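Local structure of probable hydrolase (Pseudomonas aeruginosa, 7AL5) at residues 129-134 / 210-215; 29-34 / 96-101; 12-17 / 84-89; 107-112 / 223-228. The protein probably acts as a hydrolase of the alpha/beta hydrolase superfamily. All coordinates share one frame; numbering follows the deposited sequence.

Interaction 1: residues 129-134 / 210-215; sequences IPYTGE and PLRLTQ
The chain leaves for and returns from the insertion after strand 119-125, where alpha/beta hydrolases commonly carry a cap, and here Gly133 and Glu134 meet Leu213, Thr214 and Gln215 at the start of helix 215-223. Glu134 OE2 accepts the backbone N-H of Gln215 through its syn lone pair, with OE2 2.8 Å from N and a nearly straight angle of 173°. A bend at chi2 (-57°) turns the carboxylate back towards the helix, whose N-terminal end would probably stabilise the negative charge. Thr214 is the N-cap residue: its side chain caps a backbone N of the first turn, and OG1 also bonds His217 ND1. One backbone bond joins the two loops, from Gly133 N to Leu213 O (2.9 Å). Thr132 packs beside it, its CG2 3.7 Å from Thr214 O. Farther back, Pro130 and Leu213 cross at about a right angle, CG to CD1 3.8 Å, while Leu213 also packs on Leu211 of the second subunit. Arg212 reaches Tyr131 obliquely, its NH2 3.4 Å from Tyr131 CB. A water closes the junction, donating to Gly133 O at 2.7 Å and to Arg212 O at 2.6 Å.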
loop_
_atom_site.group_PDB
_atom_site.type_symbol
_atom_site.label_atom_id
_atom_site.label_comp_id
_atom_site.label_asym_id
_atom_site.label_seq_id
_atom_site.Cartn_x
_atom_site.Cartn_y
_atom_site.Cartn_z
ATOM N N ILE A 129 -13.705 -26.100 15.686
ATOM C CA ILE A 129 -14.441 -24.830 15.871
ATOM C C ILE A 129 -13.538 -23.847 16.597
ATOM O O ILE A 129 -12.633 -24.271 17.269
ATOM C CB ILE A 129 -15.742 -25.084 16.654
ATOM C CG1 ILE A 129 -15.474 -25.858 17.943
ATOM C CG2 ILE A 129 -16.771 -25.780 15.790
ATOM C CD1 ILE A 129 -16.540 -25.733 18.971
ATOM N N PRO A 130 -13.734 -22.536 16.428
ATOM C CA PRO A 130 -12.930 -21.548 17.160
ATOM C C PRO A 130 -13.429 -21.420 18.589
ATOM O O PRO A 130 -14.433 -22.025 18.968
ATOM C CB PRO A 130 -13.147 -20.246 16.397
ATOM C CG PRO A 130 -14.476 -20.438 15.708
ATOM C CD PRO A 130 -14.649 -21.912 15.464
ATOM N N TYR A 131 -12.704 -20.620 19.371
ATOM C CA TYR A 131 -13.238 -20.101 20.616
ATOM C C TYR A 131 -14.340 -19.112 20.272
ATOM O O TYR A 131 -14.235 -18.328 19.311
ATOM C CB TYR A 131 -12.119 -19.467 21.464
ATOM C CG TYR A 131 -11.378 -20.518 22.250
ATOM C CD1 TYR A 131 -12.064 -21.370 23.117
ATOM C CD2 TYR A 131 -10.019 -20.712 22.083
ATOM C CE1 TYR A 131 -11.409 -22.376 23.830
ATOM C CE2 TYR A 131 -9.342 -21.715 22.777
ATOM C CZ TYR A 131 -10.046 -22.552 23.659
ATOM O OH TYR A 131 -9.401 -23.560 24.372
ATOM N N THR A 132 -15.415 -19.176 21.043
ATOM C CA THR A 132 -16.641 -18.467 20.735
ATOM C C THR A 132 -16.937 -17.504 21.864
ATOM O O THR A 132 -16.340 -17.561 22.927
ATOM C CB THR A 132 -17.802 -19.451 20.521
ATOM O OG1 THR A 132 -17.924 -20.318 21.655
ATOM C CG2 THR A 132 -17.550 -20.287 19.275
ATOM N N GLY A 133 -17.881 -16.625 21.633
ATOM C CA GLY A 133 -18.275 -15.670 22.642
ATOM C C GLY A 133 -19.688 -15.189 22.401
ATOM O O GLY A 133 -20.093 -14.963 21.256
ATOM N N GLU A 134 -20.444 -15.028 23.471
ATOM C CA GLU A 134 -21.862 -14.791 23.361
ATOM C C GLU A 134 -22.141 -13.306 23.351
ATOM O O GLU A 134 -21.281 -12.476 23.651
ATOM C CB GLU A 134 -22.581 -15.507 24.489
ATOM C CG GLU A 134 -22.274 -16.991 24.446
ATOM C CD GLU A 134 -22.667 -17.556 23.113
ATOM O OE1 GLU A 134 -23.784 -17.225 22.660
ATOM O OE2 GLU A 134 -21.849 -18.261 22.500
ATOM N N PRO A 210 -12.707 -8.275 17.178
ATOM C CA PRO A 210 -13.756 -7.299 17.527
ATOM C C PRO A 210 -15.091 -7.965 17.725
ATOM O O PRO A 210 -15.905 -7.440 18.487
ATOM C CB PRO A 210 -13.770 -6.321 16.343
ATOM C CG PRO A 210 -13.199 -7.147 15.175
ATOM C CD PRO A 210 -12.288 -8.214 15.758
ATOM N N LEU A 211 -15.343 -9.120 17.087
ATOM C CA LEU A 211 -16.663 -9.763 17.166
ATOM C C LEU A 211 -16.482 -11.270 17.019
ATOM O O LEU A 211 -16.283 -11.763 15.906
ATOM C CB LEU A 211 -17.612 -9.228 16.104
ATOM C CG LEU A 211 -18.961 -9.961 16.029
ATOM C CD1 LEU A 211 -19.920 -9.551 17.146
ATOM C CD2 LEU A 211 -19.636 -9.764 14.661
ATOM N N ARG A 212 -16.590 -11.991 18.134
ATOM C CA ARG A 212 -16.443 -13.435 18.142
ATOM C C ARG A 212 -17.691 -14.116 17.605
ATOM O O ARG A 212 -18.813 -13.615 17.757
ATOM C CB ARG A 212 -16.167 -13.936 19.562
ATOM C CG ARG A 212 -14.676 -14.122 19.825
ATOM C CD ARG A 212 -14.365 -14.531 21.236
ATOM N NE ARG A 212 -13.213 -15.427 21.288
ATOM C CZ ARG A 212 -12.293 -15.398 22.252
ATOM N NH1 ARG A 212 -12.393 -14.514 23.243
ATOM N NH2 ARG A 212 -11.271 -16.253 22.233
ATOM N N LEU A 213 -17.482 -15.273 16.973
ATOM C CA LEU A 213 -18.595 -16.133 16.613
ATOM C C LEU A 213 -19.255 -16.643 17.885
ATOM O O LEU A 213 -18.568 -17.026 18.840
ATOM C CB LEU A 213 -18.126 -17.314 15.772
ATOM C CG LEU A 213 -17.569 -17.015 14.384
ATOM C CD1 LEU A 213 -16.885 -18.256 13.837
ATOM C CD2 LEU A 213 -18.637 -16.571 13.437
ATOM N N THR A 214 -20.589 -16.618 17.913
ATOM C CA THR A 214 -21.291 -17.258 19.018
ATOM C C THR A 214 -21.165 -18.771 18.904
ATOM O O THR A 214 -20.844 -19.329 17.854
ATOM C CB THR A 214 -22.768 -16.870 19.061
ATOM O OG1 THR A 214 -23.482 -17.524 17.998
ATOM C CG2 THR A 214 -22.911 -15.353 18.992
ATOM N N GLN A 215 -21.407 -19.441 20.017
ATOM C CA GLN A 215 -21.382 -20.883 19.959
ATOM C C GLN A 215 -22.324 -21.392 18.885
ATOM O O GLN A 215 -22.033 -22.396 18.240
ATOM C CB GLN A 215 -21.731 -21.467 21.328
ATOM C CG GLN A 215 -21.693 -22.998 21.339
ATOM C CD GLN A 215 -22.206 -23.618 22.632
ATOM O OE1 GLN A 215 -21.469 -24.321 23.334
ATOM N NE2 GLN A 215 -23.463 -23.332 22.969
HETATM O O HOH W 1 -20.185 -12.688 19.800
#

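Interaction 2: residues 29-34 / 96-101; sequences PVIALH and FSLLGH
This is a parallel beta pairing within the central sheet of the alpha/beta hydrolase fold: Val30, Ile31, Ala32 and Leu33 lie beside Ser97, Leu98, Leu99 and Gly100, with the strand axes 4.6 Å apart at closest and 15° from parallel. Five backbone hydrogen bonds alternate between the strands: Ser97 N to Pro29 O, Ile31 N to Ser97 O, Leu99 N to Ile31 O, Leu33 N to Leu99 O (2.8 Å) and His101 N to Leu33 O. At the N-terminal end of the pairing a water donates to Pro29 O (2.8 Å) and accepts from Ser97 OG (2.6 Å). On one face, Val30 CG1, anti to its own backbone nitrogen (chi1 173°), leans over Leu99 CB at 3.9 Å. On the other, Ile31 CB meets Leu98 CD2 at 3.8 Å, and Ile31 CD1 approaches Phe96 CE2 obliquely at 3.8 Å; Leu98 CD2 lies at the edge of that ring, in its plane. The strand 96-101 runs into what looks like a nucleophile elbow, Gly100 being the first glycine of its GxSxG sequence, and His101 NE2 bonds His263 O. Strands 53-58 and 119-125 flank the pair, while helices 77-90 and 103-114 pack against the face bearing Ile31, Leu33 and Leu98.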
loop_
_atom_site.group_PDB
_atom_site.type_symbol
_atom_site.label_atom_id
_atom_site.label_comp_id
_atom_site.label_asym_id
_atom_site.label_seq_id
_atom_site.Cartn_x
_atom_site.Cartn_y
_atom_site.Cartn_z
ATOM N N PRO A 29 -6.407 -32.207 -6.303
ATOM C CA PRO A 29 -6.015 -30.881 -5.791
ATOM C C PRO A 29 -6.439 -30.695 -4.335
ATOM O O PRO A 29 -7.599 -30.884 -3.965
ATOM C CB PRO A 29 -6.727 -29.903 -6.738
ATOM C CG PRO A 29 -7.911 -30.667 -7.237
ATOM C CD PRO A 29 -7.538 -32.145 -7.238
ATOM N N VAL A 30 -5.463 -30.328 -3.511
ATOM C CA VAL A 30 -5.618 -30.105 -2.079
ATOM C C VAL A 30 -4.870 -28.831 -1.709
ATOM O O VAL A 30 -3.728 -28.632 -2.136
ATOM C CB VAL A 30 -5.046 -31.288 -1.277
ATOM C CG1 VAL A 30 -5.068 -30.972 0.200
ATOM C CG2 VAL A 30 -5.758 -32.592 -1.613
ATOM N N ILE A 31 -5.482 -27.980 -0.893
ATOM C CA ILE A 31 -4.775 -26.867 -0.256
ATOM C C ILE A 31 -4.571 -27.222 1.213
ATOM O O ILE A 31 -5.533 -27.589 1.898
ATOM C CB ILE A 31 -5.531 -25.542 -0.409
ATOM C CG1 ILE A 31 -5.655 -25.190 -1.892
ATOM C CG2 ILE A 31 -4.789 -24.394 0.293
ATOM C CD1 ILE A 31 -6.582 -23.996 -2.170
ATOM N N ALA A 32 -3.313 -27.167 1.681
ATOM C CA ALA A 32 -2.976 -27.457 3.071
ATOM C C ALA A 32 -2.827 -26.162 3.864
ATOM O O ALA A 32 -2.086 -25.243 3.459
ATOM C CB ALA A 32 -1.700 -28.287 3.170
ATOM N N LEU A 33 -3.565 -26.077 4.976
ATOM C CA LEU A 33 -3.619 -24.881 5.798
ATOM C C LEU A 33 -3.059 -25.176 7.191
ATOM O O LEU A 33 -3.468 -26.155 7.829
ATOM C CB LEU A 33 -5.038 -24.376 5.887
ATOM C CG LEU A 33 -5.739 -24.066 4.576
ATOM C CD1 LEU A 33 -7.168 -23.543 4.849
ATOM C CD2 LEU A 33 -4.929 -23.080 3.783
ATOM N N HIS A 34 -2.128 -24.310 7.662
ATOM C CA HIS A 34 -1.420 -24.495 8.921
ATOM C C HIS A 34 -2.093 -23.725 10.070
ATOM O O HIS A 34 -3.101 -23.026 9.905
ATOM C CB HIS A 34 0.065 -24.065 8.791
ATOM C CG HIS A 34 0.237 -22.620 8.459
ATOM N ND1 HIS A 34 0.013 -21.617 9.386
ATOM C CD2 HIS A 34 0.564 -21.998 7.296
ATOM C CE1 HIS A 34 0.172 -20.439 8.795
ATOM N NE2 HIS A 34 0.499 -20.641 7.529
ATOM N N PHE A 96 -12.048 -28.421 -4.974
ATOM C CA PHE A 96 -10.782 -28.813 -4.357
ATOM C C PHE A 96 -11.039 -29.318 -2.940
ATOM O O PHE A 96 -12.123 -29.154 -2.369
ATOM C CB PHE A 96 -9.752 -27.656 -4.409
ATOM C CG PHE A 96 -10.209 -26.398 -3.743
ATOM C CD1 PHE A 96 -11.026 -25.504 -4.405
ATOM C CD2 PHE A 96 -9.827 -26.107 -2.441
ATOM C CE1 PHE A 96 -11.494 -24.354 -3.756
ATOM C CE2 PHE A 96 -10.264 -24.954 -1.817
ATOM C CZ PHE A 96 -11.117 -24.093 -2.473
ATOM N N SER A 97 -10.030 -29.961 -2.376
ATOM C CA SER A 97 -10.132 -30.380 -0.984
ATOM C C SER A 97 -9.216 -29.556 -0.087
ATOM O O SER A 97 -8.327 -28.843 -0.541
ATOM C CB SER A 97 -9.794 -31.860 -0.858
ATOM O OG SER A 97 -10.728 -32.613 -1.595
ATOM N N LEU A 98 -9.413 -29.717 1.220
ATOM C CA LEU A 98 -8.638 -29.009 2.223
ATOM C C LEU A 98 -8.026 -29.986 3.216
ATOM O O LEU A 98 -8.640 -30.986 3.572
ATOM C CB LEU A 98 -9.490 -28.009 2.948
ATOM C CG LEU A 98 -9.955 -26.862 2.077
ATOM C CD1 LEU A 98 -10.862 -25.959 2.901
ATOM C CD2 LEU A 98 -8.766 -26.085 1.518
ATOM N N LEU A 99 -6.796 -29.694 3.639
ATOM C CA LEU A 99 -6.082 -30.460 4.654
ATOM C C LEU A 99 -5.618 -29.424 5.660
ATOM O O LEU A 99 -4.783 -28.577 5.332
ATOM C CB LEU A 99 -4.916 -31.212 4.041
ATOM C CG LEU A 99 -3.874 -31.715 5.020
ATOM C CD1 LEU A 99 -4.405 -32.605 6.119
ATOM C CD2 LEU A 99 -2.844 -32.425 4.188
ATOM N N GLY A 100 -6.182 -29.440 6.851
ATOM C CA GLY A 100 -6.031 -28.327 7.775
ATOM C C GLY A 100 -5.632 -28.787 9.160
ATOM O O GLY A 100 -6.184 -29.744 9.688
ATOM N N HIS A 101 -4.692 -28.063 9.752
ATOM C CA HIS A 101 -4.235 -28.298 11.108
ATOM C C HIS A 101 -4.634 -27.144 12.008
ATOM O O HIS A 101 -4.415 -25.981 11.663
ATOM C CB HIS A 101 -2.716 -28.452 11.164
ATOM C CG HIS A 101 -2.172 -28.550 12.547
ATOM N ND1 HIS A 101 -1.256 -27.654 13.051
ATOM C CD2 HIS A 101 -2.448 -29.409 13.552
ATOM C CE1 HIS A 101 -0.944 -27.999 14.290
ATOM N NE2 HIS A 101 -1.648 -29.065 14.613
HETATM O O HOH W 2 -9.685 -32.783 -4.016
#

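Interaction 3: residues 12-17 / 84-89; sequences LPHIEL and VLMVAE
The imidazole of His14 presents an edge to the selenomethionine at position 86: the selenium (SE) of Met86 lies near the ring plane, 3.7 Å from His14 CE1, and 4.7 Å from the ring centroid at 78° off the ring normal. This is the edge form of a Met-aromatic contact, with selenium in the place of sulfur. The rotation of the ring is set by His14 NE2, which is hydrogen-bonded to Asp83 OD1, one turn earlier on the helix that carries Met86. Beyond the selenium, a bend at chi3 (99°) sends the methyl CE of Met86 over to Pro13, where it stands 4.0 Å from both CG and CD of the pyrrolidine ring. The root of the same side chain is used as well, with Met86 CB 3.9 Å from Leu12 CG, so three consecutive residues of the turn line the length of Met86.

Deeper in, Val87 CG2 meets two leucines: Leu17 CD1 at 3.8 Å, the side chains at about a right angle, and Leu12 CD1 at 4.0 Å. No hydrogen bond crosses between 12-17 and 84-89, and the grip is apolar apart from the selenium-imidazole contact. Leu150 of the second subunit packs on Met86, which places the helix side of the contact next to a subunit interface. The whole joins the turn of the N-terminal hairpin, between strands 7-11 and 16-22, to helix 77-90, one of the helices that pack on the central sheet of an alpha/beta hydrolase fold.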
loop_
_atom_site.group_PDB
_atom_site.type_symbol
_atom_site.label_atom_id
_atom_site.label_comp_id
_atom_site.label_asym_id
_atom_site.label_seq_id
_atom_site.Cartn_x
_atom_site.Cartn_y
_atom_site.Cartn_z
ATOM N N LEU A 12 -2.798 -12.999 -5.528
ATOM C CA LEU A 12 -4.168 -12.597 -5.307
ATOM C C LEU A 12 -4.298 -11.109 -5.588
ATOM O O LEU A 12 -3.307 -10.391 -5.593
ATOM C CB LEU A 12 -4.534 -12.909 -3.864
ATOM C CG LEU A 12 -4.932 -14.351 -3.578
ATOM C CD1 LEU A 12 -4.030 -15.349 -4.230
ATOM C CD2 LEU A 12 -4.923 -14.608 -2.045
ATOM N N PRO A 13 -5.506 -10.606 -5.815
ATOM C CA PRO A 13 -5.657 -9.162 -6.076
ATOM C C PRO A 13 -5.236 -8.250 -4.942
ATOM O O PRO A 13 -4.781 -7.130 -5.210
ATOM C CB PRO A 13 -7.148 -9.010 -6.360
ATOM C CG PRO A 13 -7.580 -10.420 -6.825
ATOM C CD PRO A 13 -6.750 -11.362 -6.047
ATOM N N HIS A 14 -5.340 -8.691 -3.689
ATOM C CA HIS A 14 -5.090 -7.842 -2.533
ATOM C C HIS A 14 -3.899 -8.207 -1.687
ATOM O O HIS A 14 -3.569 -7.533 -0.727
ATOM C CB HIS A 14 -6.292 -7.897 -1.605
ATOM C CG HIS A 14 -6.616 -9.289 -1.155
ATOM N ND1 HIS A 14 -7.236 -10.204 -1.977
ATOM C CD2 HIS A 14 -6.367 -9.932 0.012
ATOM C CE1 HIS A 14 -7.394 -11.338 -1.315
ATOM N NE2 HIS A 14 -6.896 -11.189 -0.101
ATOM N N ILE A 15 -3.299 -9.344 -1.965
ATOM C CA ILE A 15 -2.123 -9.838 -1.206
ATOM C C ILE A 15 -1.381 -10.865 -2.052
ATOM O O ILE A 15 -1.978 -11.471 -2.896
ATOM C CB ILE A 15 -2.548 -10.418 0.152
ATOM C CG1 ILE A 15 -1.339 -10.791 1.003
ATOM C CG2 ILE A 15 -3.490 -11.583 -0.015
ATOM C CD1 ILE A 15 -1.606 -10.758 2.458
ATOM N N GLU A 16 -0.116 -11.085 -1.762
ATOM C CA GLU A 16 0.676 -12.085 -2.475
ATOM C C GLU A 16 1.118 -13.122 -1.462
ATOM O O GLU A 16 1.686 -12.766 -0.431
ATOM C CB GLU A 16 1.864 -11.414 -3.166
ATOM C CG GLU A 16 2.635 -12.309 -4.045
ATOM C CD GLU A 16 3.827 -11.573 -4.691
ATOM O OE1 GLU A 16 3.604 -10.757 -5.622
ATOM O OE2 GLU A 16 4.965 -11.840 -4.263
ATOM N N LEU A 17 0.804 -14.380 -1.711
ATOM C CA LEU A 17 1.067 -15.416 -0.727
ATOM C C LEU A 17 2.213 -16.266 -1.228
ATOM O O LEU A 17 2.606 -16.181 -2.390
ATOM C CB LEU A 17 -0.173 -16.301 -0.464
ATOM C CG LEU A 17 -1.381 -15.533 0.085
ATOM C CD1 LEU A 17 -2.541 -16.452 0.333
ATOM C CD2 LEU A 17 -1.019 -14.809 1.384
ATOM N N VAL A 84 -7.930 -18.286 0.865
ATOM C CA VAL A 84 -7.843 -19.661 0.396
ATOM C C VAL A 84 -8.691 -19.856 -0.870
ATOM O O VAL A 84 -8.251 -20.500 -1.853
ATOM C CB VAL A 84 -8.270 -20.607 1.535
ATOM C CG1 VAL A 84 -8.335 -22.027 1.031
ATOM C CG2 VAL A 84 -7.285 -20.507 2.715
ATOM N N LEU A 85 -9.913 -19.296 -0.868
ATOM C CA LEU A 85 -10.780 -19.393 -2.044
ATOM C C LEU A 85 -10.141 -18.729 -3.260
ATOM O O LEU A 85 -10.151 -19.275 -4.370
ATOM C CB LEU A 85 -12.138 -18.764 -1.733
ATOM C CG LEU A 85 -13.194 -18.708 -2.843
ATOM C CD1 LEU A 85 -13.608 -20.097 -3.225
ATOM C CD2 LEU A 85 -14.396 -17.924 -2.407
HETATM N N MSE A 86 -9.558 -17.568 -3.062
HETATM C CA MSE A 86 -8.876 -16.802 -4.121
HETATM C C MSE A 86 -7.628 -17.539 -4.600
HETATM O O MSE A 86 -7.306 -17.379 -5.740
HETATM C CB MSE A 86 -8.687 -15.371 -3.657
HETATM C CG MSE A 86 -10.003 -14.733 -3.433
HETATM SE SE MSE A 86 -9.926 -12.868 -3.525
HETATM C CE MSE A 86 -10.539 -12.560 -5.293
ATOM N N VAL A 87 -6.926 -18.248 -3.726
ATOM C CA VAL A 87 -5.792 -19.049 -4.155
ATOM C C VAL A 87 -6.253 -20.082 -5.165
ATOM O O VAL A 87 -5.647 -20.244 -6.228
ATOM C CB VAL A 87 -5.109 -19.721 -2.955
ATOM C CG1 VAL A 87 -4.320 -20.865 -3.450
ATOM C CG2 VAL A 87 -4.201 -18.722 -2.181
ATOM N N ALA A 88 -7.360 -20.774 -4.865
ATOM C CA ALA A 88 -7.882 -21.783 -5.795
ATOM C C ALA A 88 -8.271 -21.167 -7.135
ATOM O O ALA A 88 -8.039 -21.763 -8.198
ATOM C CB ALA A 88 -9.106 -22.507 -5.195
ATOM N N GLU A 89 -8.918 -20.000 -7.099
ATOM C CA GLU A 89 -9.221 -19.276 -8.335
ATOM C C GLU A 89 -7.966 -18.985 -9.145
ATOM O O GLU A 89 -7.967 -19.110 -10.379
ATOM C CB GLU A 89 -9.925 -17.965 -8.012
ATOM C CG GLU A 89 -11.283 -18.161 -7.389
ATOM C CD GLU A 89 -12.352 -18.436 -8.421
ATOM O OE1 GLU A 89 -12.553 -17.566 -9.288
ATOM O OE2 GLU A 89 -12.976 -19.519 -8.362
#

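Interaction 4: residues 107-112 / 223-228; sequences VSVLLA and RSVECP
Val225 supplies the close part of this contact, setting CG2 against Val109 and Ala112 of helix 103-114. Its CG2 stands 4.1 Å from Val109 CG1 and 4.1 Å from Ala112 CB, and it rests equally near the carbonyl oxygen of Val109. With CG2 anti to the carbonyl carbon of Val225 (chi1 172° for CG1), this one methyl makes all of these touches, and the side chains of Val109 and Val225 cross at about a right angle. Cys227 adds a looser flank, its SG 4.4 Å from Ala112 CB. Even here the spacing is that of ordinary van der Waals contact, and no direct hydrogen bond spans the two segments.

Towards the surface the character changes. A water bridges the two backbones, donating to Ala112 O at 2.6 Å and accepting the N-H of Glu226 at 2.9 Å. Glu226 is exposed in the assembly, though it touches a crystal neighbour, and its side chain stays apart from the helix.

Behind the contact, Val109 also packs on Val222 and Leu124, and Ala112 on Leu122, so segment 223-228 meets the helix beside the place where it packs on strand 119-125 and on helix 215-223. The arrangement belongs to the alpha/beta hydrolase fold: helix 103-114, which follows the probable nucleophile elbow, is packed against the connection that carries the chain from helix 215-223 into strand 229-234.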
loop_
_atom_site.group_PDB
_atom_site.type_symbol
_atom_site.label_atom_id
_atom_site.label_comp_id
_atom_site.label_asym_id
_atom_site.label_seq_id
_atom_site.Cartn_x
_atom_site.Cartn_y
_atom_site.Cartn_z
ATOM N N VAL A 107 -10.437 -22.787 9.704
ATOM C CA VAL A 107 -10.731 -22.043 8.485
ATOM C C VAL A 107 -11.340 -22.960 7.443
ATOM O O VAL A 107 -12.304 -22.589 6.752
ATOM C CB VAL A 107 -9.465 -21.348 7.976
ATOM C CG1 VAL A 107 -9.625 -20.941 6.555
ATOM C CG2 VAL A 107 -9.175 -20.124 8.888
ATOM N N SER A 108 -10.813 -24.182 7.335
ATOM C CA SER A 108 -11.344 -25.162 6.390
ATOM C C SER A 108 -12.834 -25.404 6.587
ATOM O O SER A 108 -13.599 -25.518 5.616
ATOM C CB SER A 108 -10.608 -26.489 6.548
ATOM O OG SER A 108 -9.250 -26.368 6.229
ATOM N N VAL A 109 -13.256 -25.518 7.841
ATOM C CA VAL A 109 -14.653 -25.799 8.131
ATOM C C VAL A 109 -15.526 -24.600 7.803
ATOM O O VAL A 109 -16.649 -24.741 7.304
ATOM C CB VAL A 109 -14.785 -26.210 9.605
ATOM C CG1 VAL A 109 -16.229 -26.102 10.069
ATOM C CG2 VAL A 109 -14.250 -27.598 9.808
ATOM N N LEU A 110 -15.077 -23.411 8.171
ATOM C CA LEU A 110 -15.797 -22.216 7.776
ATOM C C LEU A 110 -15.988 -22.210 6.275
ATOM O O LEU A 110 -17.094 -21.987 5.764
ATOM C CB LEU A 110 -15.038 -20.972 8.231
ATOM C CG LEU A 110 -15.028 -20.691 9.724
ATOM C CD1 LEU A 110 -14.567 -19.242 9.960
ATOM C CD2 LEU A 110 -16.376 -20.900 10.358
ATOM N N LEU A 111 -14.918 -22.498 5.548
ATOM C CA LEU A 111 -15.028 -22.451 4.105
ATOM C C LEU A 111 -15.980 -23.526 3.613
ATOM O O LEU A 111 -16.905 -23.232 2.847
ATOM C CB LEU A 111 -13.651 -22.565 3.483
ATOM C CG LEU A 111 -13.626 -22.295 1.989
ATOM C CD1 LEU A 111 -14.157 -20.894 1.700
ATOM C CD2 LEU A 111 -12.215 -22.527 1.462
ATOM N N ALA A 112 -15.817 -24.766 4.098
ATOM C CA ALA A 112 -16.652 -25.881 3.631
ATOM C C ALA A 112 -18.127 -25.654 3.933
ATOM O O ALA A 112 -18.988 -26.023 3.131
ATOM C CB ALA A 112 -16.207 -27.197 4.256
ATOM N N ARG A 223 -22.413 -28.018 11.132
ATOM C CA ARG A 223 -23.607 -28.709 10.617
ATOM C C ARG A 223 -23.688 -28.531 9.100
ATOM O O ARG A 223 -23.951 -29.496 8.444
ATOM C CB ARG A 223 -24.836 -28.166 11.340
ATOM C CG ARG A 223 -26.127 -28.945 11.152
ATOM C CD ARG A 223 -27.256 -27.953 11.267
ATOM N NE ARG A 223 -28.544 -28.362 11.785
ATOM C CZ ARG A 223 -28.792 -28.942 12.968
ATOM N NH1 ARG A 223 -30.040 -29.204 13.289
ATOM N NH2 ARG A 223 -27.831 -29.267 13.812
ATOM N N SER A 224 -23.368 -27.343 8.605
ATOM C CA SER A 224 -23.413 -26.921 7.187
ATOM C C SER A 224 -22.369 -27.638 6.327
ATOM O O SER A 224 -22.470 -27.541 5.142
ATOM C CB SER A 224 -23.300 -25.451 7.071
ATOM O OG SER A 224 -24.546 -24.874 7.286
ATOM N N VAL A 225 -21.377 -28.295 6.899
ATOM C CA VAL A 225 -20.430 -29.044 6.095
ATOM C C VAL A 225 -21.163 -30.178 5.392
ATOM O O VAL A 225 -21.864 -30.974 6.033
ATOM C CB VAL A 225 -19.286 -29.578 6.966
ATOM C CG1 VAL A 225 -18.455 -30.488 6.147
ATOM C CG2 VAL A 225 -18.449 -28.434 7.487
ATOM N N GLU A 226 -20.960 -30.289 4.078
ATOM C CA GLU A 226 -21.643 -31.283 3.279
ATOM C C GLU A 226 -20.749 -32.424 2.861
ATOM O O GLU A 226 -21.272 -33.526 2.614
ATOM C CB GLU A 226 -22.269 -30.644 2.025
ATOM C CG GLU A 226 -23.175 -29.452 2.382
ATOM C CD GLU A 226 -23.928 -28.848 1.192
ATOM O OE1 GLU A 226 -23.792 -29.384 0.090
ATOM O OE2 GLU A 226 -24.664 -27.845 1.351
ATOM N N CYS A 227 -19.430 -32.220 2.835
ATOM C CA CYS A 227 -18.500 -33.192 2.254
ATOM C C CYS A 227 -18.098 -34.224 3.292
ATOM O O CYS A 227 -18.324 -34.032 4.488
ATOM C CB CYS A 227 -17.240 -32.487 1.725
ATOM S SG CYS A 227 -16.395 -31.467 3.020
ATOM N N PRO A 228 -17.470 -35.330 2.868
ATOM C CA PRO A 228 -16.810 -36.204 3.840
ATOM C C PRO A 228 -15.738 -35.440 4.577
ATOM O O PRO A 228 -15.051 -34.591 4.003
ATOM C CB PRO A 228 -16.189 -37.322 2.979
ATOM C CG PRO A 228 -16.954 -37.318 1.730
ATOM C CD PRO A 228 -17.256 -35.831 1.502
HETATM O O HOH W 3 -19.068 -28.556 2.778
#

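Overall arrangement
Interaction 2 lies at the core of the chain, and interactions 3 and 4 touch it through the two helices that pack on its strands: Val84 meets Leu33 and Ala88 meets Phe96 from interaction 3, while Ser108 and Leu111 of interaction 4 lie on Leu98. Their centres are about 14 and 12 Å from that of interaction 2, and Val84 meets Leu111. Interaction 1 lies farther out, its centre about 23 Å from that of interaction 2 and about 17 Å from that of interaction 4, although its nearest atoms come within about 4 Å of the latter. The probable catalytic triad, Ser102, Asp126 and His263, is touched by His101 of interaction 2. Interactions 1, 3 and 4 all reach the second subunit.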